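Local coordinates for protein probable adenylyl-sulfate kinase (Aeropyrum pernix, PDB 2YVU) that probably phosphorylates adenosine 5'-phosphosulfate with ATP to give 3'-phosphoadenylyl sulfate, the activated form of sulfate, at residues V15-G20 with Q98-V103. Residues are numbered along the deposited sequence; the frame is centred on the assembly and turned at random.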
loop_
_atom_site.group_PDB
_atom_site.type_symbol
_atom_site.label_atom_id
_atom_site.label_comp_id
_atom_site.label_asym_id
_atom_site.label_seq_id
_atom_site.Cartn_x
_atom_site.Cartn_y
_atom_site.Cartn_z
ATOM N N VAL A 15 6.401 12.466 -1.980
ATOM C CA VAL A 15 6.576 11.298 -2.842
ATOM C C VAL A 15 7.635 11.661 -3.873
ATOM O O VAL A 15 7.466 12.603 -4.655
ATOM C CB VAL A 15 5.255 10.902 -3.601
ATOM C CG1 VAL A 15 5.516 9.656 -4.520
ATOM C CG2 VAL A 15 4.170 10.582 -2.616
ATOM N N VAL A 16 8.753 10.948 -3.834
ATOM C CA VAL A 16 9.817 11.173 -4.786
ATOM C C VAL A 16 9.651 10.027 -5.779
ATOM O O VAL A 16 9.797 8.852 -5.414
ATOM C CB VAL A 16 11.208 11.091 -4.117
ATOM C CG1 VAL A 16 12.282 11.313 -5.161
ATOM C CG2 VAL A 16 11.300 12.082 -2.991
ATOM N N TRP A 17 9.330 10.373 -7.021
ATOM C CA TRP A 17 9.093 9.392 -8.074
ATOM C C TRP A 17 10.223 9.299 -9.091
ATOM O O TRP A 17 10.350 10.165 -9.979
ATOM C CB TRP A 17 7.782 9.725 -8.783
ATOM C CG TRP A 17 7.290 8.636 -9.689
ATOM C CD1 TRP A 17 7.640 8.431 -11.003
ATOM C CD2 TRP A 17 6.453 7.538 -9.322
ATOM N NE1 TRP A 17 7.072 7.263 -11.470
ATOM C CE2 TRP A 17 6.348 6.690 -10.455
ATOM C CE3 TRP A 17 5.780 7.179 -8.140
ATOM C CZ2 TRP A 17 5.616 5.507 -10.435
ATOM C CZ3 TRP A 17 5.053 6.006 -8.126
ATOM C CH2 TRP A 17 4.976 5.179 -9.267
ATOM N N LEU A 18 11.057 8.258 -8.991
ATOM C CA LEU A 18 12.150 8.164 -9.948
ATOM C C LEU A 18 11.664 7.488 -11.226
ATOM O O LEU A 18 11.121 6.384 -11.188
ATOM C CB LEU A 18 13.314 7.382 -9.351
ATOM C CG LEU A 18 13.809 7.844 -7.969
ATOM C CD1 LEU A 18 14.662 6.750 -7.350
ATOM C CD2 LEU A 18 14.596 9.125 -8.085
ATOM N N THR A 19 11.853 8.143 -12.363
ATOM C CA THR A 19 11.434 7.541 -13.615
ATOM C C THR A 19 12.635 7.498 -14.562
ATOM O O THR A 19 13.436 8.444 -14.636
ATOM C CB THR A 19 10.247 8.324 -14.263
ATOM O OG1 THR A 19 9.930 7.755 -15.537
ATOM C CG2 THR A 19 10.606 9.787 -14.455
ATOM N N GLY A 20 12.765 6.380 -15.268
ATOM C CA GLY A 20 13.864 6.204 -16.183
ATOM C C GLY A 20 13.878 4.776 -16.694
ATOM O O GLY A 20 13.100 3.946 -16.237
ATOM N N GLN A 98 1.427 9.720 -19.536
ATOM C CA GLN A 98 0.053 9.676 -19.074
ATOM C C GLN A 98 -0.049 8.898 -17.781
ATOM O O GLN A 98 -0.709 9.329 -16.829
ATOM C CB GLN A 98 -0.834 9.028 -20.145
ATOM C CG GLN A 98 -2.314 8.826 -19.751
ATOM C CD GLN A 98 -2.553 7.592 -18.867
ATOM O OE1 GLN A 98 -2.000 6.514 -19.112
ATOM N NE2 GLN A 98 -3.398 7.747 -17.847
ATOM N N ALA A 99 0.611 7.745 -17.750
ATOM C CA ALA A 99 0.597 6.897 -16.568
ATOM C C ALA A 99 1.202 7.639 -15.383
ATOM O O ALA A 99 0.651 7.628 -14.290
ATOM C CB ALA A 99 1.371 5.606 -16.852
ATOM N N ARG A 100 2.335 8.292 -15.607
ATOM C CA ARG A 100 2.989 9.047 -14.551
ATOM C C ARG A 100 2.162 10.277 -14.134
ATOM O O ARG A 100 2.196 10.682 -12.975
ATOM C CB ARG A 100 4.401 9.472 -14.993
ATOM C CG ARG A 100 5.350 8.284 -15.221
ATOM C CD ARG A 100 6.821 8.707 -15.197
ATOM N NE ARG A 100 7.086 9.795 -16.133
ATOM C CZ ARG A 100 7.310 9.641 -17.434
ATOM N NH1 ARG A 100 7.317 8.424 -17.987
ATOM N NH2 ARG A 100 7.507 10.713 -18.191
ATOM N N ASN A 101 1.412 10.862 -15.067
ATOM C CA ASN A 101 0.572 12.021 -14.742
ATOM C C ASN A 101 -0.590 11.587 -13.847
ATOM O O ASN A 101 -1.010 12.314 -12.953
ATOM C CB ASN A 101 0.041 12.671 -16.028
ATOM C CG ASN A 101 1.149 13.312 -16.848
ATOM O OD1 ASN A 101 0.908 13.805 -17.953
ATOM N ND2 ASN A 101 2.379 13.309 -16.307
ATOM N N MET A 102 -1.101 10.395 -14.106
ATOM C CA MET A 102 -2.179 9.814 -13.311
ATOM C C MET A 102 -1.662 9.548 -11.875
ATOM O O MET A 102 -2.367 9.767 -10.891
ATOM C CB MET A 102 -2.638 8.521 -13.988
ATOM C CG MET A 102 -3.671 7.733 -13.231
ATOM S SD MET A 102 -2.917 6.640 -12.021
ATOM C CE MET A 102 -2.387 5.253 -13.075
ATOM N N VAL A 103 -0.417 9.092 -11.755
ATOM C CA VAL A 103 0.162 8.845 -10.432
ATOM C C VAL A 103 0.296 10.191 -9.707
ATOM O O VAL A 103 -0.131 10.328 -8.563
ATOM C CB VAL A 103 1.543 8.189 -10.534
ATOM C CG1 VAL A 103 2.213 8.175 -9.162
ATOM C CG2 VAL A 103 1.397 6.762 -11.057
#
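Arg100 of helix 97-109 reaches Thr19 and Trp17 on the central strand 14-19. Its CB is directed neither at the strand nor away from it, and the rest of the chain makes the approach. CG leads on to CD, which touches both strand residues. Arg100 CD lies 3.3 Å from Thr19 OG1 and 4.0 Å from Trp17 NE1, meeting the indole obliquely. The chain bends at chi3, and the guanidinium turns one face to Thr19 OG1. Arg100 NE is 3.6 Å from Thr19 OG1 and 3.9 Å from Thr19 CG2. Arg100 CZ and NH1 face the same Thr19 OG1, CZ at 3.7 Å. These are packing contacts; no hydrogen bond joins the two segments. The polar groups are buried and bind other partners. NE forms a salt bridge with Glu116, NH1 hydrogen-bonds to Ser94 O and NH2 to Glu154 O. Three bonds therefore fix the guanidinium, while Thr19 OG1 is hydrogen-bonded to Tyr153 OH.

One turn further along the helix, Val103 makes the apolar half of the contact. Val103 CG1 sits over one face of Trp17, 3.9 Å from the centroid of the six-membered ring and 20° off the ring normal. This is a CH-pi contact, displaced toward the CZ3 rim of the ring. Trp17 CG is anti to the backbone N (chi1 -168°), and the indole extends toward the helix. Trp17 NE1 is hydrogen-bonded to OG of Ser94, by similarity the phosphoserine intermediate.

The axes of strand segment 15-19 and helix segment 98-103 run nearly antiparallel (173°) and approach to 11.3 Å. Such packing of a helix on a parallel sheet is typical of the alpha/beta P-loop NTPase fold. Here the strand leads at Gly20 into the probable ATP-binding P-loop of an APS kinase.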